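PDB 3NJ2: DUF269-containing protein from Cyanothece sp. ATCC 51142, which is of unknown function but, as a member of the DUF269 family, is associated with nitrogen fixation. Local coordinates for residues Y65-K69 against K70-E74; A46-Y50 against G51-T55; K149-D152 against Q153-L157; E32-P35 against F36-S39. One frame throughout, in Å; residues are numbered along the deposited sequence.

Read from the N terminus, the four contacts follow one another in series, each local to one continuous run of chain, and none nests within or crosses another. Contact 4 comes first, at the corner where helix 24-33 gives way to helix 35-46. Contact 2 closes a small loop beyond the end of helix 35-46, and contact 1 turns the chain into helix 69-73. Contact 3, much later, lies within helix 147-167. Contacts 3 and 4 meet directly, with their centres about 11 Å apart, through a probable hydrogen bond between Asn151 and Ser34. Contact 1 reaches contact 3 where Tyr65 packs on Leu150, whereas contact 2 stands apart at the surface.

Contact 1 (Y65-K69 against K70-E74); sequences YVIPK and KKRRE
Arg72 lays its aliphatic stem across Ile67, with Arg72 CG 4.0 Å from Ile67 CB, and then doubles back toward the backbone of the same residue. The bend at chi3 (39°) lets Arg72 NH1 donate to Ile67 O at 2.7 Å. This oxygen lies near the guanidinium plane, at its edge, but the N-H is bent away from it, at 131°. The same NH1 forms a salt bridge with Asp145, so the arginine ties the helix start to the loop before helix 147-167. Ile67 also meets Lys71: its CG2 touches Lys71 CD at 4.0 Å, and the two side chains cross at about a right angle. One turn along, Lys69 CD comes to 3.2 Å from Arg73 NH2, while Lys69 NZ stays 4.7 Å from that nitrogen, the like charges being close but not in contact. Lys70 NZ pairs with Glu74 OE2 at 3.0 Å in a surface salt bridge. Beneath these side chains, Arg72 N bonds to Pro68 O at 2.9 Å and Arg73 N to Lys69 O at the same length. This is the first turn of a short helix, 69-73, with Pro68 at its N-cap position.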
loop_
_atom_site.group_PDB
_atom_site.type_symbol
_atom_site.label_atom_id
_atom_site.label_comp_id
_atom_site.label_asym_id
_atom_site.label_seq_id
_atom_site.Cartn_x
_atom_site.Cartn_y
_atom_site.Cartn_z
ATOM N N TYR B 65 -12.791 -13.709 -12.658
ATOM C CA TYR B 65 -11.977 -14.202 -11.500
ATOM C C TYR B 65 -11.660 -15.670 -11.596
ATOM O O TYR B 65 -10.852 -16.173 -10.791
ATOM C CB TYR B 65 -12.762 -13.946 -10.193
ATOM C CG TYR B 65 -12.746 -12.503 -9.758
ATOM C CD1 TYR B 65 -13.700 -11.585 -10.236
ATOM C CD2 TYR B 65 -11.751 -12.024 -8.903
ATOM C CE1 TYR B 65 -13.675 -10.256 -9.839
ATOM C CE2 TYR B 65 -11.697 -10.738 -8.527
ATOM C CZ TYR B 65 -12.642 -9.810 -9.003
ATOM O OH TYR B 65 -12.572 -8.500 -8.574
ATOM N N VAL B 66 -12.433 -16.416 -12.401
ATOM C CA VAL B 66 -12.278 -17.867 -12.484
ATOM C C VAL B 66 -11.655 -18.202 -13.788
ATOM O O VAL B 66 -12.181 -17.893 -14.853
ATOM C CB VAL B 66 -13.669 -18.591 -12.204
ATOM C CG1 VAL B 66 -13.566 -20.114 -12.278
ATOM C CG2 VAL B 66 -14.205 -18.174 -10.808
ATOM N N ILE B 67 -10.468 -18.823 -13.713
ATOM C CA ILE B 67 -9.664 -19.008 -14.902
ATOM C C ILE B 67 -8.987 -20.328 -14.666
ATOM O O ILE B 67 -8.363 -20.510 -13.636
ATOM C CB ILE B 67 -8.523 -17.884 -15.054
ATOM C CG1 ILE B 67 -8.994 -16.426 -15.109
ATOM C CG2 ILE B 67 -7.814 -18.058 -16.406
ATOM C CD1 ILE B 67 -7.821 -15.375 -14.905
ATOM N N PRO B 68 -9.102 -21.260 -15.627
ATOM C CA PRO B 68 -8.470 -22.564 -15.507
ATOM C C PRO B 68 -6.954 -22.481 -15.185
ATOM O O PRO B 68 -6.250 -21.682 -15.783
ATOM C CB PRO B 68 -8.734 -23.204 -16.891
ATOM C CG PRO B 68 -9.994 -22.461 -17.443
ATOM C CD PRO B 68 -9.730 -21.039 -16.943
ATOM N N LYS B 69 -6.490 -23.340 -14.277
ATOM C CA LYS B 69 -5.085 -23.347 -13.807
ATOM C C LYS B 69 -4.097 -23.202 -14.980
ATOM O O LYS B 69 -3.170 -22.372 -14.966
ATOM C CB LYS B 69 -4.843 -24.654 -13.032
ATOM C CG LYS B 69 -3.454 -24.833 -12.356
ATOM C CD LYS B 69 -2.917 -26.309 -12.506
ATOM C CE LYS B 69 -3.679 -27.373 -11.657
ATOM N NZ LYS B 69 -2.751 -28.478 -11.165
ATOM N N LYS B 70 -4.370 -23.957 -16.031
ATOM C CA LYS B 70 -3.487 -24.064 -17.178
ATOM C C LYS B 70 -3.421 -22.767 -17.957
ATOM O O LYS B 70 -2.352 -22.332 -18.317
ATOM C CB LYS B 70 -3.952 -25.246 -18.047
ATOM C CG LYS B 70 -3.445 -25.262 -19.454
ATOM C CD LYS B 70 -2.331 -26.346 -19.612
ATOM C CE LYS B 70 -2.126 -26.783 -21.065
ATOM N NZ LYS B 70 -1.958 -25.639 -22.007
ATOM N N LYS B 71 -4.571 -22.128 -18.171
ATOM C CA LYS B 71 -4.665 -20.818 -18.845
ATOM C C LYS B 71 -4.018 -19.741 -17.985
ATOM O O LYS B 71 -3.290 -18.874 -18.503
ATOM C CB LYS B 71 -6.151 -20.476 -19.145
ATOM C CG LYS B 71 -6.409 -19.245 -19.989
ATOM C CD LYS B 71 -7.926 -19.071 -20.242
ATOM C CE LYS B 71 -8.304 -17.620 -20.582
ATOM N NZ LYS B 71 -7.900 -17.243 -21.991
ATOM N N ARG B 72 -4.260 -19.832 -16.676
ATOM C CA ARG B 72 -3.670 -18.883 -15.754
ATOM C C ARG B 72 -2.132 -18.868 -15.784
ATOM O O ARG B 72 -1.523 -17.753 -15.865
ATOM C CB ARG B 72 -4.186 -19.132 -14.353
ATOM C CG ARG B 72 -4.696 -17.909 -13.760
ATOM C CD ARG B 72 -5.358 -18.136 -12.406
ATOM N NE ARG B 72 -4.773 -19.082 -11.480
ATOM C CZ ARG B 72 -5.378 -20.186 -11.054
ATOM N NH1 ARG B 72 -6.530 -20.586 -11.609
ATOM N NH2 ARG B 72 -4.788 -20.966 -10.141
ATOM N N ARG B 73 -1.557 -20.085 -15.743
ATOM C CA ARG B 73 -0.076 -20.295 -15.730
ATOM C C ARG B 73 0.559 -19.685 -16.970
ATOM O O ARG B 73 1.718 -19.296 -16.934
ATOM C CB ARG B 73 0.346 -21.761 -15.501
ATOM C CG ARG B 73 0.215 -22.756 -16.703
ATOM C CD ARG B 73 0.897 -24.145 -16.489
ATOM N NE ARG B 73 -0.105 -25.218 -16.386
ATOM C CZ ARG B 73 -0.538 -25.781 -15.246
ATOM N NH1 ARG B 73 -0.038 -25.433 -14.055
ATOM N NH2 ARG B 73 -1.475 -26.725 -15.297
ATOM N N GLU B 74 -0.224 -19.556 -18.047
ATOM C CA GLU B 74 0.215 -19.077 -19.348
ATOM C C GLU B 74 0.064 -17.582 -19.604
ATOM O O GLU B 74 0.397 -17.113 -20.682
ATOM C CB GLU B 74 -0.486 -19.896 -20.486
ATOM C CG GLU B 74 0.295 -21.117 -20.997
ATOM C CD GLU B 74 -0.584 -22.368 -21.259
ATOM O OE1 GLU B 74 -1.813 -22.222 -21.462
ATOM O OE2 GLU B 74 -0.027 -23.505 -21.257
#

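Contact 2 (A46-Y50 against G51-T55); sequences AYDHY and GVYRT
Asp48 holds two successive backbone N-H groups with its carboxylate: Val52 N reaches OD1 at 2.8 Å, and Tyr53 N reaches OD2 at 2.9 Å. The second bond is the straighter, with an N-H...O angle of 163°, and both donors arrive on the syn side of their oxygens, somewhat out of the carboxylate plane. With CG anti to the backbone N (chi1 -178°), the carboxylate is carried across to the chain that follows. Tyr53 packs against the same group, its CD2 3.4 Å from Asp48 OD2.

Around this core, Tyr50 and Val52 lie side by side and point the same way, with Tyr50 CD2 3.6 Å from Val52 CG1. The other methyl of the valine, CG2, sits over the centre of the Tyr53 ring, 3.9 Å above its plane. His49 and Tyr50 turn the chain so that Gly51 N bonds to Asp48 O at 3.2 Å, from above the carbonyl plane; the left-handed backbone of Gly51 then leads into the turn. Gly51 O in turn receives Arg54 N at 3.3 Å and, weakly, Arg54 NE at 3.0 Å, and the arginine guanidinium folds back with the glycine CA against one face, toward its rim.

Further out, Arg45 bonds to Tyr53 O, and Tyr47 makes a cation-pi contact with Arg94 of helix 83-104. The whole forms a compact surface loop between helices 35-46 and 58-62, in which an aspartate bridges onto the start of a type I beta turn, Gly51 to Arg54.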
loop_
_atom_site.group_PDB
_atom_site.type_symbol
_atom_site.label_atom_id
_atom_site.label_comp_id
_atom_site.label_asym_id
_atom_site.label_seq_id
_atom_site.Cartn_x
_atom_site.Cartn_y
_atom_site.Cartn_z
ATOM N N ALA B 46 -19.646 -1.350 -8.467
ATOM C CA ALA B 46 -19.449 -0.004 -7.937
ATOM C C ALA B 46 -18.291 0.700 -8.661
ATOM O O ALA B 46 -18.193 1.918 -8.603
ATOM C CB ALA B 46 -19.165 -0.122 -6.416
ATOM N N TYR B 47 -17.418 -0.066 -9.321
ATOM C CA TYR B 47 -16.222 0.479 -9.953
ATOM C C TYR B 47 -16.239 0.290 -11.454
ATOM O O TYR B 47 -15.316 -0.264 -12.081
ATOM C CB TYR B 47 -14.931 -0.030 -9.256
ATOM C CG TYR B 47 -14.806 0.501 -7.829
ATOM C CD1 TYR B 47 -14.260 1.770 -7.562
ATOM C CD2 TYR B 47 -15.214 -0.272 -6.736
ATOM C CE1 TYR B 47 -14.130 2.235 -6.273
ATOM C CE2 TYR B 47 -15.127 0.184 -5.424
ATOM C CZ TYR B 47 -14.578 1.464 -5.187
ATOM O OH TYR B 47 -14.505 1.906 -3.887
ATOM N N ASP B 48 -17.347 0.718 -12.024
ATOM C CA ASP B 48 -17.687 0.454 -13.406
ATOM C C ASP B 48 -17.964 1.785 -14.079
ATOM O O ASP B 48 -19.128 2.231 -14.114
ATOM C CB ASP B 48 -18.949 -0.427 -13.419
ATOM C CG ASP B 48 -19.402 -0.825 -14.826
ATOM O OD1 ASP B 48 -18.719 -0.553 -15.822
ATOM O OD2 ASP B 48 -20.463 -1.460 -14.925
ATOM N N HIS B 49 -16.896 2.392 -14.619
ATOM C CA HIS B 49 -16.970 3.718 -15.195
ATOM C C HIS B 49 -18.074 3.808 -16.245
ATOM O O HIS B 49 -19.009 4.599 -16.097
ATOM C CB HIS B 49 -15.603 4.183 -15.756
ATOM C CG HIS B 49 -15.679 5.481 -16.512
ATOM N ND1 HIS B 49 -15.329 5.592 -17.847
ATOM C CD2 HIS B 49 -16.099 6.714 -16.129
ATOM C CE1 HIS B 49 -15.519 6.840 -18.247
ATOM N NE2 HIS B 49 -15.980 7.543 -17.221
ATOM N N TYR B 50 -17.989 2.966 -17.275
ATOM C CA TYR B 50 -18.969 3.018 -18.387
ATOM C C TYR B 50 -20.346 2.361 -18.114
ATOM O O TYR B 50 -21.240 2.432 -18.974
ATOM C CB TYR B 50 -18.405 2.421 -19.685
ATOM C CG TYR B 50 -16.902 2.450 -19.797
ATOM C CD1 TYR B 50 -16.231 3.568 -20.327
ATOM C CD2 TYR B 50 -16.144 1.364 -19.341
ATOM C CE1 TYR B 50 -14.838 3.590 -20.401
ATOM C CE2 TYR B 50 -14.764 1.379 -19.409
ATOM C CZ TYR B 50 -14.126 2.487 -19.937
ATOM O OH TYR B 50 -12.772 2.469 -19.999
ATOM N N GLY B 51 -20.553 1.718 -16.963
ATOM C CA GLY B 51 -21.804 0.953 -16.819
ATOM C C GLY B 51 -21.816 -0.312 -17.674
ATOM O O GLY B 51 -22.876 -0.801 -18.130
ATOM N N VAL B 52 -20.654 -0.910 -17.868
ATOM C CA VAL B 52 -20.581 -2.080 -18.740
ATOM C C VAL B 52 -21.224 -3.322 -18.182
ATOM O O VAL B 52 -21.527 -4.240 -18.929
ATOM C CB VAL B 52 -19.150 -2.450 -19.255
ATOM C CG1 VAL B 52 -18.528 -1.298 -20.073
ATOM C CG2 VAL B 52 -18.284 -2.893 -18.124
ATOM N N TYR B 53 -21.396 -3.374 -16.834
ATOM C CA TYR B 53 -21.900 -4.577 -16.228
ATOM C C TYR B 53 -23.412 -4.472 -16.006
ATOM O O TYR B 53 -24.050 -5.444 -15.663
ATOM C CB TYR B 53 -21.213 -4.852 -14.858
ATOM C CG TYR B 53 -19.719 -5.168 -14.991
ATOM C CD1 TYR B 53 -19.266 -6.184 -15.798
ATOM C CD2 TYR B 53 -18.809 -4.352 -14.347
ATOM C CE1 TYR B 53 -17.902 -6.422 -15.900
ATOM C CE2 TYR B 53 -17.483 -4.562 -14.469
ATOM C CZ TYR B 53 -17.048 -5.585 -15.152
ATOM O OH TYR B 53 -15.658 -5.689 -15.207
ATOM N N ARG B 54 -23.969 -3.265 -16.246
ATOM C CA ARG B 54 -25.362 -2.998 -15.854
ATOM C C ARG B 54 -26.411 -4.016 -16.382
ATOM O O ARG B 54 -27.403 -4.335 -15.732
ATOM C CB ARG B 54 -25.698 -1.595 -16.329
ATOM C CG ARG B 54 -25.177 -0.505 -15.389
ATOM C CD ARG B 54 -25.654 0.859 -15.951
ATOM N NE ARG B 54 -25.173 0.963 -17.327
ATOM C CZ ARG B 54 -25.122 2.087 -18.029
ATOM N NH1 ARG B 54 -25.540 3.233 -17.481
ATOM N NH2 ARG B 54 -24.641 2.061 -19.282
ATOM N N THR B 55 -26.186 -4.550 -17.566
ATOM C CA THR B 55 -27.243 -5.387 -18.164
ATOM C C THR B 55 -26.970 -6.887 -17.983
ATOM O O THR B 55 -27.741 -7.735 -18.480
ATOM C CB THR B 55 -27.463 -5.117 -19.651
ATOM O OG1 THR B 55 -26.307 -5.586 -20.365
ATOM C CG2 THR B 55 -27.713 -3.607 -19.849
#

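Contact 3 (K149-D152 against Q153-L157); sequences KLND and QGTKL
The flat peptide carbonyl of Asn151 is approached by Thr155 from both of its faces. Thr155 OG1 donates to Asn151 O at 2.8 Å, standing 36° out of the carbonyl plane, while Thr155 N comes from the opposite face at 2.9 Å. With chi1 at -61°, the threonine hydroxyl sits beside its own backbone N and points back along the helix to the same acceptor. The side-chain amide of Asn151 crosses Thr155 obliquely, its OD1 3.5 Å from Thr155 OG1. That amide oxygen is hydrogen-bonded to Ser34 OG, just before helix 35-46. The amide of Gln153 makes looser contact: its NE2 lies 4.1 Å from Lys149 CB, whereas the stem of the glutamine presses closer, with CG 3.2 Å from Lys149 O.

The rest is regular helix. Gln153 N bonds to Lys149 O at 3.0 Å, Gly154 N to Leu150 O at 3.0 Å, and Lys156 N to Asp152 O at 2.9 Å. Leu150 and Asn151 face helix 35-46, where Leu37 touches both and Phe36 packs on Asn151 and Thr155. Leu150 and Gln153 also touch Tyr92 of helix 83-104. Lys149, Asp152 and Lys156 belong to the exposed side.

Asn151 O therefore accepts two hydrogen bonds, one of them spent on satisfying a polar side chain on the packed flank of the helix. With the hydroxyl proton of Thr155 committed to that backbone oxygen, the residue can lie against Phe36 with its donor already satisfied.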
loop_
_atom_site.group_PDB
_atom_site.type_symbol
_atom_site.label_atom_id
_atom_site.label_comp_id
_atom_site.label_asym_id
_atom_site.label_seq_id
_atom_site.Cartn_x
_atom_site.Cartn_y
_atom_site.Cartn_z
ATOM N N LYS B 149 -13.294 -22.161 -5.053
ATOM C CA LYS B 149 -11.981 -21.738 -4.498
ATOM C C LYS B 149 -11.941 -20.236 -4.284
ATOM O O LYS B 149 -11.379 -19.753 -3.308
ATOM C CB LYS B 149 -10.820 -22.173 -5.370
ATOM C CG LYS B 149 -10.651 -23.716 -5.404
ATOM C CD LYS B 149 -9.301 -24.022 -5.994
ATOM C CE LYS B 149 -9.034 -25.519 -6.018
ATOM N NZ LYS B 149 -9.322 -26.018 -4.633
ATOM N N LEU B 150 -12.544 -19.493 -5.212
ATOM C CA LEU B 150 -12.677 -18.006 -4.998
ATOM C C LEU B 150 -13.469 -17.716 -3.701
ATOM O O LEU B 150 -13.038 -16.872 -2.876
ATOM C CB LEU B 150 -13.452 -17.463 -6.225
ATOM C CG LEU B 150 -13.899 -15.968 -6.086
ATOM C CD1 LEU B 150 -12.721 -15.015 -5.922
ATOM C CD2 LEU B 150 -14.675 -15.555 -7.310
ATOM N N ASN B 151 -14.600 -18.380 -3.553
ATOM C CA ASN B 151 -15.461 -18.067 -2.467
ATOM C C ASN B 151 -14.771 -18.462 -1.138
ATOM O O ASN B 151 -14.775 -17.700 -0.180
ATOM C CB ASN B 151 -16.766 -18.837 -2.584
ATOM C CG ASN B 151 -17.625 -18.561 -1.429
ATOM O OD1 ASN B 151 -17.902 -17.398 -1.164
ATOM N ND2 ASN B 151 -18.094 -19.603 -0.729
ATOM N N ASP B 152 -14.117 -19.627 -1.154
ATOM C CA ASP B 152 -13.539 -20.106 0.086
ATOM C C ASP B 152 -12.338 -19.236 0.482
ATOM O O ASP B 152 -12.159 -18.895 1.686
ATOM C CB ASP B 152 -13.049 -21.538 -0.032
ATOM C CG ASP B 152 -14.199 -22.580 -0.196
ATOM O OD1 ASP B 152 -15.396 -22.283 0.054
ATOM O OD2 ASP B 152 -13.862 -23.711 -0.617
ATOM N N GLN B 153 -11.479 -18.848 -0.485
ATOM C CA GLN B 153 -10.366 -17.986 -0.117
ATOM C C GLN B 153 -10.773 -16.601 0.336
ATOM O O GLN B 153 -10.242 -16.113 1.347
ATOM C CB GLN B 153 -9.346 -17.882 -1.229
ATOM C CG GLN B 153 -8.793 -19.222 -1.502
ATOM C CD GLN B 153 -7.835 -19.276 -2.651
ATOM O OE1 GLN B 153 -7.149 -18.277 -2.984
ATOM N NE2 GLN B 153 -7.784 -20.459 -3.293
ATOM N N GLY B 154 -11.742 -15.972 -0.342
ATOM C CA GLY B 154 -12.180 -14.618 0.136
ATOM C C GLY B 154 -12.873 -14.701 1.510
ATOM O O GLY B 154 -12.643 -13.829 2.428
ATOM N N THR B 155 -13.660 -15.759 1.704
ATOM C CA THR B 155 -14.343 -15.986 3.010
ATOM C C THR B 155 -13.343 -16.191 4.152
ATOM O O THR B 155 -13.406 -15.508 5.188
ATOM C CB THR B 155 -15.366 -17.120 2.934
ATOM O OG1 THR B 155 -16.370 -16.787 1.972
ATOM C CG2 THR B 155 -16.090 -17.320 4.245
ATOM N N LYS B 156 -12.376 -17.065 3.884
ATOM C CA LYS B 156 -11.298 -17.275 4.901
ATOM C C LYS B 156 -10.571 -15.995 5.258
ATOM O O LYS B 156 -10.322 -15.726 6.479
ATOM C CB LYS B 156 -10.348 -18.298 4.398
ATOM C CG LYS B 156 -9.325 -18.791 5.457
ATOM C CD LYS B 156 -8.569 -19.975 4.848
ATOM C CE LYS B 156 -7.154 -19.640 4.369
ATOM N NZ LYS B 156 -6.325 -20.907 4.039
ATOM N N LEU B 157 -10.166 -15.171 4.261
ATOM C CA LEU B 157 -9.489 -13.960 4.630
ATOM C C LEU B 157 -10.356 -12.987 5.398
ATOM O O LEU B 157 -9.864 -12.339 6.274
ATOM C CB LEU B 157 -8.906 -13.247 3.350
ATOM C CG LEU B 157 -7.774 -14.000 2.686
ATOM C CD1 LEU B 157 -7.481 -13.463 1.292
ATOM C CD2 LEU B 157 -6.516 -13.901 3.647
#

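Contact 4 (E32-P35 against F36-S39); sequences EQSP and FLQS
Ser34 and Leu37 form the tight heart of this corner, where Leu37 N donates to Ser34 OG at 3.0 Å along an almost straight line (175°). The hydroxyl is set for this by chi1 of 168°, which swings OG away from its own N and toward the helix that begins here. Leu37 CG packs at 3.7 Å on Ser34 OG of the buried serine, which is also tied to helix 147-167. Phe36, whose CB lies 3.8 Å from Ser34 OG, directs its ring toward Ala95, Ile96 and Leu99 of helix 83-104. Backbone bonds Gln38 N to Ser34 O and Ser39 N to Pro35 O, both 2.9 Å, open the new helix.

Partly exposed, Gln38 links this core to the outer side. It folds back at chi2 (-64°) against the preceding helix, with CG 3.5 Å from Glu32 O, and its NE2 is held by Val31 O and Asp58. The exposed side belongs to Pro35 and Glu32, and the fit there is looser: Glu32 OE1 stays 3.8 Å from Gln38 NE2. The glutamate carboxylate lies near those of Asp58 and Glu59, which would tend to raise its pKa. The corner is a classic serine N-cap followed by proline, at the junction of helices 24-33 and 35-46.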
loop_
_atom_site.group_PDB
_atom_site.type_symbol
_atom_site.label_atom_id
_atom_site.label_comp_id
_atom_site.label_asym_id
_atom_site.label_seq_id
_atom_site.Cartn_x
_atom_site.Cartn_y
_atom_site.Cartn_z
ATOM N N GLU B 32 -25.192 -16.287 -5.910
ATOM C CA GLU B 32 -26.270 -15.426 -5.387
ATOM C C GLU B 32 -26.437 -15.564 -3.839
ATOM O O GLU B 32 -26.976 -14.631 -3.214
ATOM C CB GLU B 32 -27.624 -15.822 -6.052
ATOM C CG GLU B 32 -27.658 -15.642 -7.558
ATOM C CD GLU B 32 -27.602 -14.203 -7.992
ATOM O OE1 GLU B 32 -27.999 -13.311 -7.209
ATOM O OE2 GLU B 32 -27.131 -13.969 -9.146
ATOM N N GLN B 33 -26.025 -16.697 -3.278
ATOM C CA GLN B 33 -26.156 -16.983 -1.830
ATOM C C GLN B 33 -24.928 -16.544 -0.993
ATOM O O GLN B 33 -25.043 -16.064 0.108
ATOM C CB GLN B 33 -26.336 -18.460 -1.578
ATOM C CG GLN B 33 -27.767 -19.032 -1.875
ATOM C CD GLN B 33 -27.890 -20.429 -1.278
ATOM O OE1 GLN B 33 -27.159 -21.314 -1.632
ATOM N NE2 GLN B 33 -28.782 -20.591 -0.324
ATOM N N SER B 34 -23.743 -16.777 -1.538
ATOM C CA SER B 34 -22.572 -16.435 -0.747
ATOM C C SER B 34 -22.416 -14.999 -0.340
ATOM O O SER B 34 -22.421 -14.142 -1.182
ATOM C CB SER B 34 -21.325 -16.840 -1.546
ATOM O OG SER B 34 -20.153 -16.268 -0.929
ATOM N N PRO B 35 -22.259 -14.676 0.970
ATOM C CA PRO B 35 -22.091 -13.247 1.311
ATOM C C PRO B 35 -20.786 -12.691 0.691
ATOM O O PRO B 35 -20.765 -11.563 0.332
ATOM C CB PRO B 35 -22.033 -13.256 2.845
ATOM C CG PRO B 35 -22.922 -14.421 3.176
ATOM C CD PRO B 35 -22.594 -15.510 2.165
ATOM N N PHE B 36 -19.750 -13.552 0.597
ATOM C CA PHE B 36 -18.515 -13.121 -0.053
ATOM C C PHE B 36 -18.693 -12.807 -1.519
ATOM O O PHE B 36 -18.312 -11.738 -1.917
ATOM C CB PHE B 36 -17.281 -14.029 0.203
ATOM C CG PHE B 36 -16.119 -13.531 -0.553
ATOM C CD1 PHE B 36 -15.395 -12.372 -0.093
ATOM C CD2 PHE B 36 -15.716 -14.164 -1.756
ATOM C CE1 PHE B 36 -14.320 -11.833 -0.875
ATOM C CE2 PHE B 36 -14.683 -13.604 -2.465
ATOM C CZ PHE B 36 -14.028 -12.436 -2.050
ATOM N N LEU B 37 -19.268 -13.757 -2.257
ATOM C CA LEU B 37 -19.428 -13.458 -3.666
ATOM C C LEU B 37 -20.360 -12.283 -3.913
ATOM O O LEU B 37 -20.170 -11.542 -4.870
ATOM C CB LEU B 37 -19.848 -14.743 -4.431
ATOM C CG LEU B 37 -18.904 -15.933 -4.385
ATOM C CD1 LEU B 37 -19.389 -17.209 -5.131
ATOM C CD2 LEU B 37 -17.530 -15.479 -4.888
ATOM N N GLN B 38 -21.406 -12.162 -3.082
ATOM C CA GLN B 38 -22.236 -11.033 -3.173
ATOM C C GLN B 38 -21.466 -9.693 -2.910
ATOM O O GLN B 38 -21.656 -8.693 -3.600
ATOM C CB GLN B 38 -23.501 -11.224 -2.361
ATOM C CG GLN B 38 -24.524 -12.143 -3.067
ATOM C CD GLN B 38 -25.014 -11.512 -4.365
ATOM O OE1 GLN B 38 -25.567 -10.389 -4.342
ATOM N NE2 GLN B 38 -24.791 -12.205 -5.488
ATOM N N SER B 39 -20.603 -9.686 -1.918
ATOM C CA SER B 39 -19.767 -8.554 -1.655
ATOM C C SER B 39 -18.879 -8.261 -2.831
ATOM O O SER B 39 -18.759 -7.153 -3.218
ATOM C CB SER B 39 -18.870 -8.822 -0.447
ATOM O OG SER B 39 -18.315 -7.594 -0.012
#